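Local atomic coordinates of envelopment polyprotein (PDB entry 7A56), a protein that probably drives fusion of the viral envelope with a host cell membrane, as the class II fusion glycoprotein Gc of Schmallenberg virus. Residues V109-S114 against S194-D199; M235-N240 against K328-V333; S114-Y119 against I189-S194. One frame throughout, in Å; residues are numbered along the deposited sequence.

Contact 1: residues V109-S114 against S194-D199. With PO4 (phosphate ion), chain J.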
loop_
_atom_site.group_PDB
_atom_site.type_symbol
_atom_site.label_atom_id
_atom_site.label_comp_id
_atom_site.label_asym_id
_atom_site.label_seq_id
_atom_site.Cartn_x
_atom_site.Cartn_y
_atom_site.Cartn_z
ATOM N N VAL A 109 18.905 7.401 -3.053
ATOM C CA VAL A 109 17.703 6.905 -2.395
ATOM C C VAL A 109 17.011 6.004 -3.410
ATOM O O VAL A 109 16.628 6.474 -4.490
ATOM C CB VAL A 109 16.719 8.001 -1.981
ATOM C CG1 VAL A 109 15.477 7.324 -1.439
ATOM C CG2 VAL A 109 17.323 8.982 -0.890
ATOM N N ILE A 110 16.838 4.736 -3.069
ATOM C CA ILE A 110 15.983 3.841 -3.895
ATOM C C ILE A 110 15.298 2.835 -2.982
ATOM O O ILE A 110 15.774 2.552 -1.878
ATOM C CB ILE A 110 16.754 3.053 -4.951
ATOM C CG1 ILE A 110 17.756 2.176 -4.252
ATOM C CG2 ILE A 110 17.429 3.957 -5.961
ATOM C CD1 ILE A 110 18.104 1.003 -5.086
ATOM N N ASN A 111 14.156 2.297 -3.431
ATOM C CA ASN A 111 13.597 1.158 -2.722
ATOM C C ASN A 111 13.896 -0.091 -3.568
ATOM O O ASN A 111 14.110 -0.008 -4.780
ATOM C CB ASN A 111 12.074 1.316 -2.461
ATOM C CG ASN A 111 11.748 2.196 -1.230
ATOM O OD1 ASN A 111 12.543 2.306 -0.313
ATOM N ND2 ASN A 111 10.552 2.762 -1.203
ATOM N N LYS A 112 13.998 -1.240 -2.922
ATOM C CA LYS A 112 14.312 -2.433 -3.719
ATOM C C LYS A 112 13.740 -3.653 -3.034
ATOM O O LYS A 112 13.560 -3.664 -1.807
ATOM C CB LYS A 112 15.828 -2.628 -3.911
ATOM C CG LYS A 112 16.595 -2.863 -2.656
ATOM C CD LYS A 112 18.128 -2.902 -2.942
ATOM C CE LYS A 112 18.944 -2.998 -1.639
ATOM N NZ LYS A 112 20.433 -2.874 -1.836
ATOM N N ALA A 113 13.447 -4.687 -3.836
ATOM C CA ALA A 113 13.112 -5.992 -3.269
ATOM C C ALA A 113 13.514 -7.085 -4.277
ATOM O O ALA A 113 13.750 -6.822 -5.471
ATOM C CB ALA A 113 11.615 -6.083 -2.909
ATOM N N SER A 114 13.682 -8.298 -3.748
ATOM C CA SER A 114 13.945 -9.463 -4.564
ATOM C C SER A 114 12.627 -9.991 -5.125
ATOM O O SER A 114 11.556 -9.841 -4.523
ATOM C CB SER A 114 14.629 -10.580 -3.754
ATOM O OG SER A 114 15.726 -10.021 -3.000
ATOM N N SER A 194 10.955 -11.007 -0.916
ATOM C CA SER A 194 11.644 -10.431 0.242
ATOM C C SER A 194 10.777 -9.288 0.757
ATOM O O SER A 194 9.822 -8.854 0.096
ATOM C CB SER A 194 13.043 -9.910 -0.110
ATOM O OG SER A 194 12.936 -8.735 -0.899
ATOM N N ILE A 195 11.095 -8.806 1.951
ATOM C CA ILE A 195 10.581 -7.490 2.310
ATOM C C ILE A 195 11.232 -6.450 1.394
ATOM O O ILE A 195 12.326 -6.661 0.828
ATOM C CB ILE A 195 10.866 -7.208 3.801
ATOM C CG1 ILE A 195 10.103 -5.964 4.297
ATOM C CG2 ILE A 195 12.377 -7.153 4.024
ATOM C CD1 ILE A 195 10.038 -5.812 5.862
ATOM N N GLU A 196 10.551 -5.337 1.184
ATOM C CA GLU A 196 11.278 -4.307 0.470
ATOM C C GLU A 196 12.125 -3.546 1.480
ATOM O O GLU A 196 11.868 -3.603 2.679
ATOM C CB GLU A 196 10.332 -3.348 -0.266
ATOM C CG GLU A 196 9.443 -2.442 0.636
ATOM C CD GLU A 196 8.646 -1.427 -0.207
ATOM O OE1 GLU A 196 7.697 -1.846 -0.889
ATOM O OE2 GLU A 196 8.958 -0.213 -0.222
ATOM N N GLN A 197 13.174 -2.903 0.996
ATOM C CA GLN A 197 14.038 -2.128 1.897
ATOM C C GLN A 197 14.460 -0.846 1.207
ATOM O O GLN A 197 14.512 -0.767 -0.022
ATOM C CB GLN A 197 15.258 -2.966 2.341
ATOM C CG GLN A 197 16.178 -3.383 1.209
ATOM C CD GLN A 197 17.203 -4.361 1.712
ATOM O OE1 GLN A 197 16.859 -5.504 2.036
ATOM N NE2 GLN A 197 18.460 -3.917 1.837
ATOM N N LYS A 198 14.735 0.181 2.018
ATOM C CA LYS A 198 15.342 1.398 1.524
ATOM C C LYS A 198 16.841 1.223 1.408
ATOM O O LYS A 198 17.471 0.517 2.202
ATOM C CB LYS A 198 15.074 2.560 2.498
ATOM C CG LYS A 198 13.617 2.705 2.802
ATOM C CD LYS A 198 13.417 3.837 3.748
ATOM C CE LYS A 198 11.958 3.859 4.092
ATOM N NZ LYS A 198 11.625 2.914 5.288
ATOM N N ASP A 199 17.416 1.868 0.398
ATOM C CA ASP A 199 18.858 1.927 0.228
ATOM C C ASP A 199 19.225 3.415 0.126
ATOM O O ASP A 199 18.946 4.047 -0.904
ATOM C CB ASP A 199 19.241 1.126 -1.024
ATOM C CG ASP A 199 20.743 1.175 -1.343
ATOM O OD1 ASP A 199 21.536 1.748 -0.569
ATOM O OD2 ASP A 199 21.137 0.622 -2.391
HETATM P P PO4 J . 21.496 -5.695 3.627
HETATM O O1 PO4 J . 21.280 -5.489 2.153
HETATM O O2 PO4 J . 21.699 -7.180 3.897
HETATM O O3 PO4 J . 20.330 -5.194 4.449
HETATM O O4 PO4 J . 22.708 -4.909 4.064
HETATM O O HOH W 1 11.110 0.424 1.523
#
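Ile110 and Asp199 form an antiparallel hydrogen-bonded pair. Ile110 N donates to Asp199 O at 3.1 Å, and Asp199 N returns a bond to Ile110 O. Lys112 and Gln197 repeat this two-way pattern, with Gln197 N 2.9 Å from Lys112 O. Between them Asn111 faces Lys198 as a non-hydrogen-bonded pair. Beyond the regular pairing a side chain takes over. Ser194 OG accepts from Ser114 N at 3.0 Å and donates to Ile195 O at 2.8 Å, so one hydroxyl joins the strand to the neighbouring turn.

Charged and polar side chains gather on the face of Lys112, Gln197 and Asp199. Lys112 CG sits between the backbone N and the carbonyl carbon (chi1 63°), and the chain then runs extended across Gln197, with CE 3.6 Å from Gln197 NE2. Its NZ makes a long salt bridge to Asp199 OD2. Asp199 OD1 pairs with Arg108. Gln197 NE2 donates to phosphate O1 at 3.2 Å, and Gln197 OE1 bonds to Lys398 of the second subunit. Lys398 and Lys390 of that subunit also hold this ion, probably from the crystallisation liquor.

Asn111 and Lys198 lie on the other face, and the Glu196 carboxylate reaches Asn111 there. Asn111 OD1 packs against Lys198 CG at 3.3 Å. A water gives Glu196 OE2 a 2.8 Å bond and Asn111 OD1 a weak one. Glu196 OE1 takes the N-H groups of Ser237 and Met238, while Asn111 ND2 bonds Ser237 OG. The arrangement is an antiparallel strand pairing along strand 98-134, in the elongated, strand-rich architecture of class II fusion proteins.

Contact 2: residues M235-N240 against K328-V333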
loop_
_atom_site.group_PDB
_atom_site.type_symbol
_atom_site.label_atom_id
_atom_site.label_comp_id
_atom_site.label_asym_id
_atom_site.label_seq_id
_atom_site.Cartn_x
_atom_site.Cartn_y
_atom_site.Cartn_z
ATOM N N MET A 235 7.908 1.392 4.456
ATOM C CA MET A 235 7.138 1.657 3.238
ATOM C C MET A 235 6.668 0.349 2.648
ATOM O O MET A 235 7.233 -0.714 2.912
ATOM C CB MET A 235 7.943 2.410 2.145
ATOM C CG MET A 235 8.499 3.754 2.771
ATOM S SD MET A 235 9.428 4.749 1.586
ATOM C CE MET A 235 8.279 5.212 0.303
ATOM N N ASP A 236 5.633 0.458 1.851
ATOM C CA ASP A 236 5.052 -0.704 1.183
ATOM C C ASP A 236 4.640 -0.204 -0.223
ATOM O O ASP A 236 3.497 -0.006 -0.566
ATOM C CB ASP A 236 3.903 -1.264 2.020
ATOM C CG ASP A 236 3.284 -2.493 1.372
ATOM O OD1 ASP A 236 4.030 -3.136 0.594
ATOM O OD2 ASP A 236 2.086 -2.794 1.612
ATOM N N SER A 237 5.637 0.035 -1.058
ATOM C CA SER A 237 5.540 0.767 -2.316
ATOM C C SER A 237 5.659 -0.182 -3.514
ATOM O O SER A 237 5.143 0.130 -4.588
ATOM C CB SER A 237 6.643 1.867 -2.405
ATOM O OG SER A 237 8.064 1.366 -2.420
ATOM N N MET A 238 6.211 -1.331 -3.321
ATOM C CA MET A 238 6.575 -2.140 -4.487
ATOM C C MET A 238 5.545 -3.252 -4.737
ATOM O O MET A 238 4.974 -3.786 -3.798
ATOM C CB MET A 238 7.956 -2.745 -4.270
ATOM C CG MET A 238 9.102 -1.539 -4.224
ATOM S SD MET A 238 10.641 -2.311 -4.241
ATOM C CE MET A 238 10.888 -2.929 -5.953
ATOM N N PRO A 239 5.312 -3.572 -6.004
ATOM C CA PRO A 239 4.198 -4.455 -6.361
ATOM C C PRO A 239 4.452 -5.902 -5.961
ATOM O O PRO A 239 5.585 -6.380 -5.937
ATOM C CB PRO A 239 4.120 -4.328 -7.894
ATOM C CG PRO A 239 5.495 -3.980 -8.313
ATOM C CD PRO A 239 5.952 -2.980 -7.194
ATOM N N ASN A 240 3.371 -6.627 -5.696
ATOM C CA ASN A 240 3.567 -8.015 -5.280
ATOM C C ASN A 240 3.861 -8.921 -6.470
ATOM O O ASN A 240 4.708 -9.812 -6.385
ATOM C CB ASN A 240 2.338 -8.505 -4.529
ATOM C CG ASN A 240 2.692 -8.921 -3.136
ATOM O OD1 ASN A 240 3.094 -8.082 -2.286
ATOM N ND2 ASN A 240 2.620 -10.229 -2.890
ATOM N N LYS A 328 12.918 0.574 -7.279
ATOM C CA LYS A 328 11.852 1.544 -7.489
ATOM C C LYS A 328 12.399 2.945 -7.185
ATOM O O LYS A 328 12.954 3.181 -6.104
ATOM C CB LYS A 328 10.635 1.293 -6.593
ATOM C CG LYS A 328 9.487 2.264 -6.915
ATOM C CD LYS A 328 8.236 2.039 -6.081
ATOM C CE LYS A 328 7.212 3.144 -6.361
ATOM N NZ LYS A 328 6.499 2.960 -7.697
ATOM N N LYS A 329 12.200 3.855 -8.147
ATOM C CA LYS A 329 12.385 5.283 -7.952
ATOM C C LYS A 329 11.198 5.858 -7.193
ATOM O O LYS A 329 10.032 5.630 -7.536
ATOM C CB LYS A 329 12.526 5.980 -9.300
ATOM C CG LYS A 329 13.712 5.489 -10.089
ATOM C CD LYS A 329 13.994 6.357 -11.307
ATOM C CE LYS A 329 13.840 5.552 -12.618
ATOM N NZ LYS A 329 14.353 6.295 -13.815
ATOM N N VAL A 330 11.518 6.651 -6.185
ATOM C CA VAL A 330 10.596 7.130 -5.187
ATOM C C VAL A 330 10.961 8.590 -4.921
ATOM O O VAL A 330 12.052 9.057 -5.265
ATOM C CB VAL A 330 10.666 6.303 -3.881
ATOM C CG1 VAL A 330 10.255 4.869 -4.090
ATOM C CG2 VAL A 330 12.114 6.328 -3.270
ATOM N N SER A 331 10.042 9.303 -4.277
ATOM C CA SER A 331 10.354 10.661 -3.915
ATOM C C SER A 331 11.020 10.625 -2.515
ATOM O O SER A 331 12.053 9.979 -2.350
ATOM C CB SER A 331 9.089 11.502 -4.013
ATOM O OG SER A 331 7.957 10.909 -3.369
ATOM N N SER A 332 10.438 11.223 -1.483
ATOM C CA SER A 332 11.066 11.197 -0.148
ATOM C C SER A 332 10.889 9.852 0.545
ATOM O O SER A 332 9.797 9.308 0.553
ATOM C CB SER A 332 10.453 12.249 0.771
ATOM O OG SER A 332 11.181 12.276 1.999
ATOM N N VAL A 333 11.942 9.340 1.197
ATOM C CA VAL A 333 11.766 8.186 2.108
ATOM C C VAL A 333 11.945 8.575 3.572
ATOM O O VAL A 333 12.015 7.691 4.445
ATOM C CB VAL A 333 12.716 7.018 1.746
ATOM C CG1 VAL A 333 12.475 6.546 0.282
ATOM C CG2 VAL A 333 14.160 7.480 1.879
HETATM O O HOH W 2 5.430 0.552 -7.535
#
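Met235 and Val333 meet at one end of this loop-to-loop contact, and Met238 and Lys328 at the other. The packing is tight at both ends, apolar at the first and made by lysine methylenes at the second. Met235 SD lies 3.8 Å from Val333 CG1, and the two side chains cross at about a right angle. Asn111, Glu196 and Lys198 of the 109-114/194-199 pairing also touch Met235.

At the other end Met238 and Lys328 slide past each other in opposite directions, with Met238 CG 4.0 Å from Lys328 CB. Lys328 CG is anti to the backbone N (chi1 -176°), and the chain stays extended as far as CE. Its methylenes pass alongside Ser237, with CD 3.7 Å from Ser237 OG. That hydroxyl bonds to Asn111 ND2.

Between these ends the fit is looser. Val330 CG1 comes only to 4.5 Å from Ser237 OG. The polar side is bridged by water. Lys328 bends at its final torsion, and NZ donates to a water at 2.6 Å. The same water donates to Ser237 O at 3.0 Å. Lys328 NZ also bonds to Thr315 OG1. The Val333 end lies close to the third subunit, where Ser332 OG bonds to Thr232 O of that subunit and Met235 packs on Ile233 of that subunit.

The two loops share no direct hydrogen bond. Side-chain packing and one water join them, and much of their polar bonding goes to residues elsewhere, such as Asn111, Glu196 and Thr315. This chemistry is consistent with each loop being fixed mainly by partners outside the pair, including a neighbouring subunit, rather than by the other loop.

Contact 3: residues S114-Y119 against I189-S194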
loop_
_atom_site.group_PDB
_atom_site.type_symbol
_atom_site.label_atom_id
_atom_site.label_comp_id
_atom_site.label_asym_id
_atom_site.label_seq_id
_atom_site.Cartn_x
_atom_site.Cartn_y
_atom_site.Cartn_z
ATOM N N SER A 114 13.682 -8.298 -3.748
ATOM C CA SER A 114 13.945 -9.463 -4.564
ATOM C C SER A 114 12.627 -9.991 -5.125
ATOM O O SER A 114 11.556 -9.841 -4.523
ATOM C CB SER A 114 14.629 -10.580 -3.754
ATOM O OG SER A 114 15.726 -10.021 -3.000
ATOM N N TYR A 115 12.717 -10.624 -6.289
ATOM C CA TYR A 115 11.571 -11.272 -6.929
ATOM C C TYR A 115 11.991 -12.645 -7.414
ATOM O O TYR A 115 13.172 -12.891 -7.712
ATOM C CB TYR A 115 11.033 -10.436 -8.116
ATOM C CG TYR A 115 10.289 -9.177 -7.679
ATOM C CD1 TYR A 115 10.976 -8.091 -7.054
ATOM C CD2 TYR A 115 8.912 -9.058 -7.872
ATOM C CE1 TYR A 115 10.266 -6.963 -6.644
ATOM C CE2 TYR A 115 8.205 -7.953 -7.497
ATOM C CZ TYR A 115 8.908 -6.877 -6.862
ATOM O OH TYR A 115 8.214 -5.767 -6.434
ATOM N N ARG A 116 10.988 -13.530 -7.546
ATOM C CA ARG A 116 11.248 -14.875 -8.038
ATOM C C ARG A 116 10.315 -15.249 -9.189
ATOM O O ARG A 116 9.135 -14.870 -9.260
ATOM C CB ARG A 116 11.146 -15.951 -6.951
ATOM C CG ARG A 116 9.826 -16.056 -6.317
ATOM C CD ARG A 116 9.775 -17.290 -5.409
ATOM N NE ARG A 116 8.522 -17.309 -4.655
ATOM C CZ ARG A 116 7.466 -18.051 -4.971
ATOM N NH1 ARG A 116 6.361 -17.996 -4.228
ATOM N NH2 ARG A 116 7.519 -18.874 -6.014
ATOM N N PHE A 117 10.889 -16.025 -10.092
ATOM C CA PHE A 117 10.204 -16.317 -11.331
ATOM C C PHE A 117 9.033 -17.253 -11.058
ATOM O O PHE A 117 9.193 -18.273 -10.365
ATOM C CB PHE A 117 11.167 -16.934 -12.329
ATOM C CG PHE A 117 10.464 -17.500 -13.534
ATOM C CD1 PHE A 117 10.088 -16.681 -14.587
ATOM C CD2 PHE A 117 10.174 -18.858 -13.598
ATOM C CE1 PHE A 117 9.431 -17.245 -15.703
ATOM C CE2 PHE A 117 9.529 -19.373 -14.680
ATOM C CZ PHE A 117 9.189 -18.562 -15.729
ATOM N N LEU A 118 7.856 -16.898 -11.599
ATOM C CA LEU A 118 6.665 -17.753 -11.525
ATOM C C LEU A 118 6.368 -18.514 -12.818
ATOM O O LEU A 118 6.259 -19.736 -12.771
ATOM C CB LEU A 118 5.419 -16.937 -11.146
ATOM C CG LEU A 118 5.479 -16.215 -9.802
ATOM C CD1 LEU A 118 4.094 -15.572 -9.617
ATOM C CD2 LEU A 118 5.853 -17.153 -8.674
ATOM N N TYR A 119 6.234 -17.824 -13.958
ATOM C CA TYR A 119 5.837 -18.547 -15.169
ATOM C C TYR A 119 5.963 -17.602 -16.358
ATOM O O TYR A 119 6.059 -16.385 -16.196
ATOM C CB TYR A 119 4.394 -19.076 -15.047
ATOM C CG TYR A 119 3.370 -17.962 -14.797
ATOM C CD1 TYR A 119 2.933 -17.154 -15.862
ATOM C CD2 TYR A 119 2.806 -17.766 -13.518
ATOM C CE1 TYR A 119 1.992 -16.197 -15.683
ATOM C CE2 TYR A 119 1.879 -16.770 -13.301
ATOM C CZ TYR A 119 1.479 -15.987 -14.384
ATOM O OH TYR A 119 0.574 -14.967 -14.205
ATOM N N ILE A 189 6.492 -13.689 -15.552
ATOM C CA ILE A 189 5.798 -13.212 -14.373
ATOM C C ILE A 189 6.611 -13.643 -13.161
ATOM O O ILE A 189 7.086 -14.807 -13.088
ATOM C CB ILE A 189 4.336 -13.710 -14.314
ATOM C CG1 ILE A 189 3.412 -12.901 -15.263
ATOM C CG2 ILE A 189 3.794 -13.547 -12.873
ATOM C CD1 ILE A 189 3.726 -12.891 -16.758
ATOM N N TYR A 190 6.831 -12.646 -12.241
ATOM C CA TYR A 190 7.588 -12.766 -10.998
ATOM C C TYR A 190 6.765 -12.314 -9.797
ATOM O O TYR A 190 5.890 -11.456 -9.902
ATOM C CB TYR A 190 8.832 -11.894 -11.017
ATOM C CG TYR A 190 9.784 -12.248 -12.141
ATOM C CD1 TYR A 190 9.605 -11.727 -13.410
ATOM C CD2 TYR A 190 10.900 -13.029 -11.894
ATOM C CE1 TYR A 190 10.491 -12.043 -14.448
ATOM C CE2 TYR A 190 11.800 -13.327 -12.897
ATOM C CZ TYR A 190 11.590 -12.818 -14.166
ATOM O OH TYR A 190 12.506 -13.080 -15.160
ATOM N N LYS A 191 7.072 -12.902 -8.645
ATOM C CA LYS A 191 6.453 -12.540 -7.378
ATOM C C LYS A 191 7.521 -11.969 -6.429
ATOM O O LYS A 191 8.637 -12.504 -6.353
ATOM C CB LYS A 191 5.811 -13.759 -6.743
ATOM C CG LYS A 191 4.915 -13.427 -5.565
ATOM C CD LYS A 191 4.344 -14.737 -5.008
ATOM C CE LYS A 191 3.260 -14.457 -3.990
ATOM N NZ LYS A 191 2.526 -15.707 -3.535
ATOM N N LYS A 192 7.128 -10.976 -5.631
ATOM C CA LYS A 192 8.051 -10.405 -4.605
ATOM C C LYS A 192 8.417 -11.489 -3.588
ATOM O O LYS A 192 7.539 -12.227 -3.116
ATOM C CB LYS A 192 7.355 -9.224 -3.930
ATOM C CG LYS A 192 8.231 -8.451 -2.872
ATOM C CD LYS A 192 7.677 -7.029 -2.640
ATOM C CE LYS A 192 6.331 -7.083 -1.986
ATOM N NZ LYS A 192 5.588 -5.782 -2.115
ATOM N N SER A 193 9.730 -11.646 -3.310
ATOM C CA SER A 193 10.246 -12.745 -2.496
ATOM C C SER A 193 11.162 -12.248 -1.375
ATOM O O SER A 193 12.056 -12.984 -0.934
ATOM C CB SER A 193 10.972 -13.774 -3.378
ATOM O OG SER A 193 12.087 -13.193 -4.074
ATOM N N SER A 194 10.955 -11.007 -0.916
ATOM C CA SER A 194 11.644 -10.431 0.242
ATOM C C SER A 194 10.777 -9.288 0.757
ATOM O O SER A 194 9.822 -8.854 0.096
ATOM C CB SER A 194 13.043 -9.910 -0.110
ATOM O OG SER A 194 12.936 -8.735 -0.899
HETATM O O HOH W 3 14.513 -14.655 -5.467
#
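Ile189 O is gripped by two backbone donors, Leu118 N at 2.7 Å and Tyr119 N at 3.3 Å. This is a classic beta bulge in an antiparallel strand pair. The Leu118 bond lies in the carbonyl plane, whereas the Tyr119 donor is tilted from it. Ile189 N closes the site by donating to Tyr119 O.

Away from the bulge, Arg116 and Lys191 exchange two backbone bonds, flanked by the non-hydrogen-bonded pairs Tyr115-Lys192 and Phe117-Tyr190. Beyond them Ser193 N donates to Ser114 O at 2.8 Å, from above the carbonyl plane. The Arg116 and Lys191 side chains run side by side. Their like charges are probably eased by acids: Arg116 pairs with Glu311 of the second subunit, and Lys191 with Asp256.

Aromatic rings pack on both faces. The edge of the Phe117 ring points toward the face of the Tyr190 ring in a T-shaped pair, with planes at 77°. Lys192 CA lies over one face of the Tyr115 ring, a CH-pi contact. Tyr115 OH bonds to Pro239 O, which ties the ring to loop 235-240. On the opposite face, Tyr119 CG sits between its backbone N and carbonyl carbon (chi1 58°). This lays the ring over Ile189, whose CB is 3.8 Å from the ring centroid and 19° off the normal.

From the N terminus, strand 98-134 enters contact 1 with residues 109-114 and runs straight on into contact 3 with 114-119. The chain returns through 189-194, closing contact 3. It then turns at Ser194 into 194-199, closing contact 1. Contact 3 is therefore the inner loop and contact 1 the outer one. They join strands 187-192 and 197-206 to the long strand 98-134. Contact 2 opens later, at 235-240, and closes at 328-333, in series with both. It brings together the loops that follow strands 226-231 and 325-328. It touches both others: Glu196 and Asn111 bind its loops from contact 1, while Tyr115 and Lys192 bind Pro239 and Asn240 from contact 3.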